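Local coordinates for ABC transporter, substrate binding protein (Mannopine) (Agrobacterium fabrum, PDB 5L9S) that acts as a periplasmic solute-binding protein of an ABC transporter, probably capturing the opine mannopine for uptake, and is unliganded in this open form, at residues W149-L157 with Y228-D236; L258-E269 with P276-S285. All coordinates share one frame; numbering follows the deposited sequence.

Contact 1 of 2, residues W149-L157 with Y228-D236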
# COMPACT_ATOMS: atom_id res chain seq x y z
N TRP A 149 0.91 -7.03 -11.47
CA TRP A 149 0.24 -8.04 -10.65
C TRP A 149 -1.21 -7.68 -10.24
O TRP A 149 -2.06 -8.59 -10.24
CB TRP A 149 1.09 -8.44 -9.43
CG TRP A 149 1.13 -7.48 -8.28
CD1 TRP A 149 2.08 -6.52 -8.02
CD2 TRP A 149 0.19 -7.41 -7.19
NE1 TRP A 149 1.78 -5.86 -6.86
CE2 TRP A 149 0.63 -6.38 -6.32
CE3 TRP A 149 -1.00 -8.11 -6.87
CZ2 TRP A 149 -0.04 -6.08 -5.13
CZ3 TRP A 149 -1.66 -7.79 -5.70
CH2 TRP A 149 -1.17 -6.82 -4.83
N ARG A 150 -1.49 -6.38 -9.93
CA ARG A 150 -2.83 -5.93 -9.55
C ARG A 150 -3.78 -5.89 -10.74
O ARG A 150 -4.98 -6.04 -10.58
CB ARG A 150 -2.78 -4.54 -8.93
CG ARG A 150 -2.33 -4.47 -7.48
CD ARG A 150 -2.47 -3.02 -7.17
NE ARG A 150 -1.36 -2.42 -6.43
CZ ARG A 150 -0.16 -2.16 -6.91
NH1 ARG A 150 0.17 -2.54 -8.14
NH2 ARG A 150 0.75 -1.58 -6.15
N VAL A 151 -3.26 -5.63 -11.94
CA VAL A 151 -4.06 -5.61 -13.17
C VAL A 151 -4.45 -7.08 -13.50
O VAL A 151 -5.61 -7.35 -13.83
CB VAL A 151 -3.32 -4.90 -14.33
CG1 VAL A 151 -4.03 -5.10 -15.66
CG2 VAL A 151 -3.19 -3.41 -14.05
N LEU A 152 -3.48 -8.01 -13.38
CA LEU A 152 -3.63 -9.44 -13.58
C LEU A 152 -4.57 -10.07 -12.57
O LEU A 152 -5.47 -10.81 -12.95
CB LEU A 152 -2.24 -10.12 -13.55
CG LEU A 152 -1.25 -9.74 -14.68
CD1 LEU A 152 0.07 -10.46 -14.51
CD2 LEU A 152 -1.81 -10.07 -16.05
N ALA A 153 -4.39 -9.74 -11.27
CA ALA A 153 -5.27 -10.18 -10.18
C ALA A 153 -6.71 -9.63 -10.35
O ALA A 153 -7.65 -10.36 -10.05
CB ALA A 153 -4.69 -9.79 -8.83
N ALA A 154 -6.90 -8.38 -10.86
CA ALA A 154 -8.24 -7.83 -11.13
C ALA A 154 -8.91 -8.65 -12.23
O ALA A 154 -10.08 -8.95 -12.12
CB ALA A 154 -8.17 -6.37 -11.56
N ALA A 155 -8.13 -9.07 -13.26
CA ALA A 155 -8.60 -9.88 -14.40
C ALA A 155 -9.06 -11.23 -13.92
O ALA A 155 -10.14 -11.68 -14.30
CB ALA A 155 -7.51 -10.04 -15.44
N LEU A 156 -8.27 -11.86 -13.03
CA LEU A 156 -8.58 -13.16 -12.43
C LEU A 156 -9.86 -13.12 -11.59
O LEU A 156 -10.70 -14.00 -11.73
CB LEU A 156 -7.39 -13.69 -11.62
CG LEU A 156 -6.21 -14.17 -12.47
CD1 LEU A 156 -4.88 -13.96 -11.74
CD2 LEU A 156 -6.40 -15.61 -12.92
N LEU A 157 -10.03 -12.09 -10.75
CA LEU A 157 -11.21 -11.91 -9.91
C LEU A 157 -12.47 -11.69 -10.75
O LEU A 157 -13.54 -12.22 -10.42
CB LEU A 157 -11.01 -10.77 -8.89
CG LEU A 157 -9.92 -11.00 -7.81
CD1 LEU A 157 -9.51 -9.70 -7.16
CD2 LEU A 157 -10.35 -12.02 -6.73
N TYR A 228 -14.96 -1.20 -2.54
CA TYR A 228 -13.92 -1.92 -1.78
C TYR A 228 -13.88 -3.40 -2.08
O TYR A 228 -13.02 -4.09 -1.55
CB TYR A 228 -14.02 -1.69 -0.25
CG TYR A 228 -13.97 -0.23 0.14
CD1 TYR A 228 -12.84 0.54 -0.12
CD2 TYR A 228 -15.05 0.38 0.76
CE1 TYR A 228 -12.81 1.90 0.19
CE2 TYR A 228 -15.04 1.73 1.06
CZ TYR A 228 -13.92 2.49 0.78
OH TYR A 228 -13.92 3.83 1.09
N ASP A 229 -14.79 -3.90 -2.94
CA ASP A 229 -14.86 -5.30 -3.34
C ASP A 229 -13.65 -5.60 -4.25
O ASP A 229 -13.50 -4.98 -5.32
CB ASP A 229 -16.18 -5.59 -4.05
CG ASP A 229 -16.53 -7.05 -4.14
OD1 ASP A 229 -16.10 -7.70 -5.12
OD2 ASP A 229 -17.30 -7.53 -3.27
N GLY A 230 -12.77 -6.47 -3.75
CA GLY A 230 -11.54 -6.86 -4.42
C GLY A 230 -10.50 -5.77 -4.48
O GLY A 230 -9.58 -5.83 -5.31
N ALA A 231 -10.60 -4.75 -3.59
CA ALA A 231 -9.62 -3.66 -3.54
C ALA A 231 -8.27 -4.21 -3.08
O ALA A 231 -8.23 -5.12 -2.26
CB ALA A 231 -10.08 -2.58 -2.57
N PHE A 232 -7.18 -3.70 -3.62
CA PHE A 232 -5.84 -4.15 -3.25
C PHE A 232 -5.26 -3.25 -2.16
O PHE A 232 -5.02 -2.06 -2.39
CB PHE A 232 -4.95 -4.26 -4.49
CG PHE A 232 -5.54 -5.14 -5.58
CD1 PHE A 232 -5.37 -6.52 -5.55
CD2 PHE A 232 -6.26 -4.58 -6.63
CE1 PHE A 232 -5.95 -7.34 -6.54
CE2 PHE A 232 -6.83 -5.40 -7.62
CZ PHE A 232 -6.68 -6.77 -7.56
N LEU A 233 -5.08 -3.81 -0.95
CA LEU A 233 -4.51 -3.08 0.20
C LEU A 233 -3.05 -3.38 0.34
O LEU A 233 -2.68 -4.47 0.76
CB LEU A 233 -5.26 -3.40 1.49
CG LEU A 233 -5.05 -2.43 2.65
CD1 LEU A 233 -5.69 -1.09 2.39
CD2 LEU A 233 -5.55 -3.02 3.94
N VAL A 234 -2.21 -2.44 -0.09
CA VAL A 234 -0.75 -2.57 -0.12
C VAL A 234 -0.16 -1.43 0.67
O VAL A 234 -0.49 -0.26 0.43
CB VAL A 234 -0.19 -2.60 -1.59
CG1 VAL A 234 1.31 -2.86 -1.62
CG2 VAL A 234 -0.91 -3.65 -2.44
N GLY A 235 0.74 -1.74 1.57
CA GLY A 235 1.38 -0.68 2.34
C GLY A 235 2.88 -0.73 2.48
O GLY A 235 3.59 -1.40 1.72
N ASP A 236 3.36 0.05 3.45
CA ASP A 236 4.76 0.23 3.81
C ASP A 236 5.06 -0.46 5.11
O ASP A 236 4.22 -0.49 6.01
CB ASP A 236 5.10 1.74 3.94
CG ASP A 236 5.19 2.53 2.64
OD1 ASP A 236 4.88 1.96 1.56
OD2 ASP A 236 5.58 3.72 2.69
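Phe232 of the strand drives its ring into helix 149-157, where Arg150 lies over one face. The aliphatic part of the arginine makes the contact: CG sits 4.2 Å from the centroid of the Phe232 ring in a CH-pi interaction, and CD continues back past the phenylalanine CB, the two side chains running alongside in opposite senses. The guanidinium beyond stands at 90° to the Phe232 ring, and one of its faces meets Trp149 NE1. Across the other face of Phe232, toward the rim, lies the carbonyl oxygen of Gly230, itself hydrogen-bonded to Trp127 NE1. With CG beside its own backbone N (chi1 -55°), the ring of Phe232 reaches the helix backbone, and its CZ lies 3.5 Å from Arg150 O. Ala153 CB comes within 3.6 Å of Phe232 CE1, and Leu157 arrives from the opposite direction, its CD1 4.1 Å from Phe232 CZ. Trp149 meets Phe232 obliquely: its six-membered ring and the Phe232 ring are steeply inclined, planes at 82°, with 3.9 Å between Trp149 CZ3 and Phe232 CD1. Farther along the strand, Val234 CG2 abuts the edge of the indole, 3.7 Å from Trp149 CZ2. The contact is made mainly by apolar groups; Gln208 of strand 206-210 touches Arg150, Ala154 and Phe232. A helix packed on a long strand that pairs with both 61-65 and 103-116 is consistent with the two-lobed fold of periplasmic binding proteins, where such strands pass between the lobes.

Contact 2 of 2, residues L258-E269 with P276-S285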
# COMPACT_ATOMS: atom_id res chain seq x y z
N LEU A 258 2.91 0.46 16.92
CA LEU A 258 1.98 -0.67 16.90
C LEU A 258 0.97 -0.69 18.07
O LEU A 258 -0.19 -1.08 17.88
CB LEU A 258 2.73 -2.01 16.80
CG LEU A 258 3.36 -2.29 15.45
CD1 LEU A 258 4.31 -3.46 15.53
CD2 LEU A 258 2.28 -2.47 14.32
N ARG A 259 1.41 -0.22 19.25
CA ARG A 259 0.58 -0.21 20.45
C ARG A 259 -0.21 1.08 20.67
O ARG A 259 -0.97 1.16 21.63
CB ARG A 259 1.43 -0.56 21.69
CG ARG A 259 2.05 -1.95 21.64
CD ARG A 259 2.36 -2.52 22.99
NE ARG A 259 2.06 -3.95 23.04
CZ ARG A 259 2.98 -4.91 23.02
NH1 ARG A 259 2.61 -6.19 23.07
NH2 ARG A 259 4.27 -4.61 22.98
N ASN A 260 -0.07 2.09 19.77
CA ASN A 260 -0.75 3.38 19.89
C ASN A 260 -1.82 3.65 18.81
O ASN A 260 -1.50 4.26 17.79
CB ASN A 260 0.26 4.54 19.97
CG ASN A 260 -0.24 5.73 20.76
OD1 ASN A 260 -1.13 6.48 20.35
ND2 ASN A 260 0.33 5.91 21.93
N PRO A 261 -3.10 3.25 19.01
CA PRO A 261 -4.13 3.52 17.98
C PRO A 261 -4.34 5.01 17.68
O PRO A 261 -4.68 5.34 16.54
CB PRO A 261 -5.38 2.84 18.55
CG PRO A 261 -4.88 1.84 19.54
CD PRO A 261 -3.68 2.50 20.15
N ALA A 262 -4.13 5.89 18.68
CA ALA A 262 -4.29 7.35 18.54
C ALA A 262 -3.26 7.93 17.58
O ALA A 262 -3.60 8.77 16.74
CB ALA A 262 -4.18 8.02 19.90
N ALA A 263 -2.00 7.46 17.70
CA ALA A 263 -0.87 7.84 16.86
C ALA A 263 -1.16 7.43 15.41
O ALA A 263 -1.12 8.27 14.51
CB ALA A 263 0.41 7.16 17.36
N GLN A 264 -1.54 6.15 15.21
CA GLN A 264 -1.89 5.57 13.90
C GLN A 264 -3.06 6.30 13.24
O GLN A 264 -2.96 6.59 12.06
CB GLN A 264 -2.23 4.08 14.02
CG GLN A 264 -1.12 3.21 14.58
CD GLN A 264 -1.56 1.78 14.62
OE1 GLN A 264 -1.24 1.00 15.53
NE2 GLN A 264 -2.42 1.45 13.70
N ALA A 265 -4.15 6.58 13.99
CA ALA A 265 -5.36 7.26 13.50
C ALA A 265 -5.05 8.71 13.10
O ALA A 265 -5.55 9.18 12.08
CB ALA A 265 -6.43 7.23 14.57
N LYS A 266 -4.22 9.43 13.90
CA LYS A 266 -3.85 10.80 13.61
C LYS A 266 -3.04 10.85 12.29
O LYS A 266 -3.38 11.62 11.40
CB LYS A 266 -3.07 11.41 14.79
CG LYS A 266 -2.73 12.88 14.62
CD LYS A 266 -1.84 13.39 15.74
CE LYS A 266 -1.11 14.68 15.38
NZ LYS A 266 -2.04 15.78 15.01
N ALA A 267 -2.00 9.99 12.18
CA ALA A 267 -1.17 9.90 10.98
C ALA A 267 -1.99 9.46 9.74
O ALA A 267 -1.82 10.03 8.67
CB ALA A 267 0.01 8.95 11.21
N CYS A 268 -2.93 8.53 9.91
CA CYS A 268 -3.74 8.07 8.78
C CYS A 268 -4.92 9.00 8.43
O CYS A 268 -5.41 8.92 7.30
CB CYS A 268 -4.17 6.62 8.93
SG CYS A 268 -2.79 5.45 8.71
N GLU A 269 -5.31 9.93 9.33
CA GLU A 269 -6.33 10.95 9.01
C GLU A 269 -5.66 11.93 8.02
O GLU A 269 -6.22 12.23 6.97
CB GLU A 269 -6.79 11.73 10.26
CG GLU A 269 -8.01 11.16 10.98
CD GLU A 269 -8.07 11.49 12.47
OE1 GLU A 269 -7.70 12.63 12.85
OE2 GLU A 269 -8.47 10.61 13.26
N PRO A 276 -2.68 -0.31 10.65
CA PRO A 276 -2.79 -1.75 10.96
C PRO A 276 -3.71 -2.12 12.13
O PRO A 276 -4.08 -3.27 12.25
CB PRO A 276 -1.33 -2.16 11.24
CG PRO A 276 -0.70 -0.93 11.77
CD PRO A 276 -1.31 0.17 10.93
N SER A 277 -4.04 -1.15 13.00
CA SER A 277 -4.90 -1.34 14.16
C SER A 277 -6.37 -1.20 13.79
O SER A 277 -6.74 -0.26 13.09
CB SER A 277 -4.50 -0.35 15.27
OG SER A 277 -5.38 -0.34 16.37
N GLN A 278 -7.20 -2.12 14.25
CA GLN A 278 -8.65 -2.09 14.02
C GLN A 278 -9.30 -0.96 14.85
O GLN A 278 -10.27 -0.34 14.38
CB GLN A 278 -9.25 -3.44 14.33
CG GLN A 278 -8.79 -4.48 13.31
CD GLN A 278 -9.49 -5.79 13.50
OE1 GLN A 278 -10.69 -5.92 13.23
NE2 GLN A 278 -8.75 -6.78 13.98
N LYS A 279 -8.74 -0.67 16.04
CA LYS A 279 -9.17 0.40 16.92
C LYS A 279 -8.90 1.73 16.26
O LYS A 279 -9.76 2.60 16.33
CB LYS A 279 -8.48 0.32 18.31
CG LYS A 279 -9.12 1.19 19.39
CD LYS A 279 -9.18 0.47 20.73
CE LYS A 279 -10.42 0.83 21.51
NZ LYS A 279 -10.25 2.08 22.31
N ALA A 280 -7.70 1.90 15.64
CA ALA A 280 -7.29 3.13 14.94
C ALA A 280 -8.23 3.43 13.77
O ALA A 280 -8.62 4.58 13.63
CB ALA A 280 -5.85 3.03 14.47
N ILE A 281 -8.63 2.39 12.97
CA ILE A 281 -9.57 2.53 11.85
C ILE A 281 -10.89 3.15 12.34
O ILE A 281 -11.37 4.12 11.74
CB ILE A 281 -9.82 1.18 11.07
CG1 ILE A 281 -8.61 0.75 10.25
CG2 ILE A 281 -11.05 1.28 10.15
CD1 ILE A 281 -8.51 -0.76 9.99
N SER A 282 -11.46 2.60 13.41
CA SER A 282 -12.73 3.06 13.96
C SER A 282 -12.63 4.40 14.71
O SER A 282 -13.62 5.13 14.80
CB SER A 282 -13.31 1.99 14.88
OG SER A 282 -12.45 1.78 15.98
N GLN A 283 -11.45 4.71 15.25
CA GLN A 283 -11.12 5.91 16.03
C GLN A 283 -10.95 7.16 15.16
O GLN A 283 -10.86 8.27 15.71
CB GLN A 283 -9.81 5.68 16.76
CG GLN A 283 -9.83 5.99 18.23
CD GLN A 283 -8.50 5.63 18.83
OE1 GLN A 283 -8.38 4.69 19.62
NE2 GLN A 283 -7.47 6.36 18.44
N MET A 284 -10.83 7.00 13.83
CA MET A 284 -10.64 8.14 12.92
C MET A 284 -11.89 8.99 12.81
O MET A 284 -12.99 8.48 13.04
CB MET A 284 -10.13 7.69 11.54
CG MET A 284 -8.66 7.28 11.57
SD MET A 284 -7.88 6.65 10.05
CE MET A 284 -8.99 5.38 9.59
N SER A 285 -11.73 10.29 12.47
CA SER A 285 -12.84 11.24 12.29
C SER A 285 -13.86 10.69 11.30
O SER A 285 -13.48 9.95 10.40
CB SER A 285 -12.33 12.59 11.81
OG SER A 285 -11.94 12.56 10.45
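Ala280 is the bump that fills the hollow on helix 261-269: its methyl sits between Pro261, Gln264 and Ala265, with CB 3.3 Å from Pro261 O and 3.8 Å from Gln264 CB. The return fit comes from Ala265, whose CB settles beside the Ala280 carbonyl and lies 3.7 Å from Met284 CG. Such small residues let the axes of the two helices approach to 8.1 Å while crossing at -50°. At one end the Pro261 ring is a blunt knob, nestling against Ser277 OG and Lys279 CB, with Gln283 reaching past it to Ala262. Gln264, extended beyond CG, slots its amide end against Pro276 and Ser277. At the other end Met284 has CG beside its backbone N (chi1 -74°) and is extended at chi2 (177°), which carries SD to 3.9 Å from Cys268 CB; Cys268 is joined to Cys273 by a disulfide. Beyond it Glu269 passes alongside Met284 to receive a weak hydrogen bond from the backbone, Ser285 N to Glu269 OE2, 3.4 Å. Ser277, at the N-cap of helix 278-283, accepts weakly from Ala280 N, while its OG has Asp93 as a firmer partner. With that weak Ser285–Glu269 bond the one clear hydrogen bond between the segments, shape and apolar packing of methyl groups, proline rings and a thioether probably carry most of the contact.

How the contacts relate
The two contacts lie in series along the chain, contact 1 closing before contact 2 opens. Their centres are 23 Å apart and the nearest atoms about 7 Å apart, without touching. Strand 103-116 lies beside both: Phe232 and Val234 of contact 1 bond to its Thr111 and Thr109 through the backbone, while Leu258, Pro276 and Cys268 of contact 2 touch Ala104, Lys105 and Gln107. Contact 1 is the more central and buried: its centre is about 11 Å from the centre of the chain, against about 16 Å for that of the partly buried contact 2. With no ligand in this open form, neither contact can be tied directly to bound substrate.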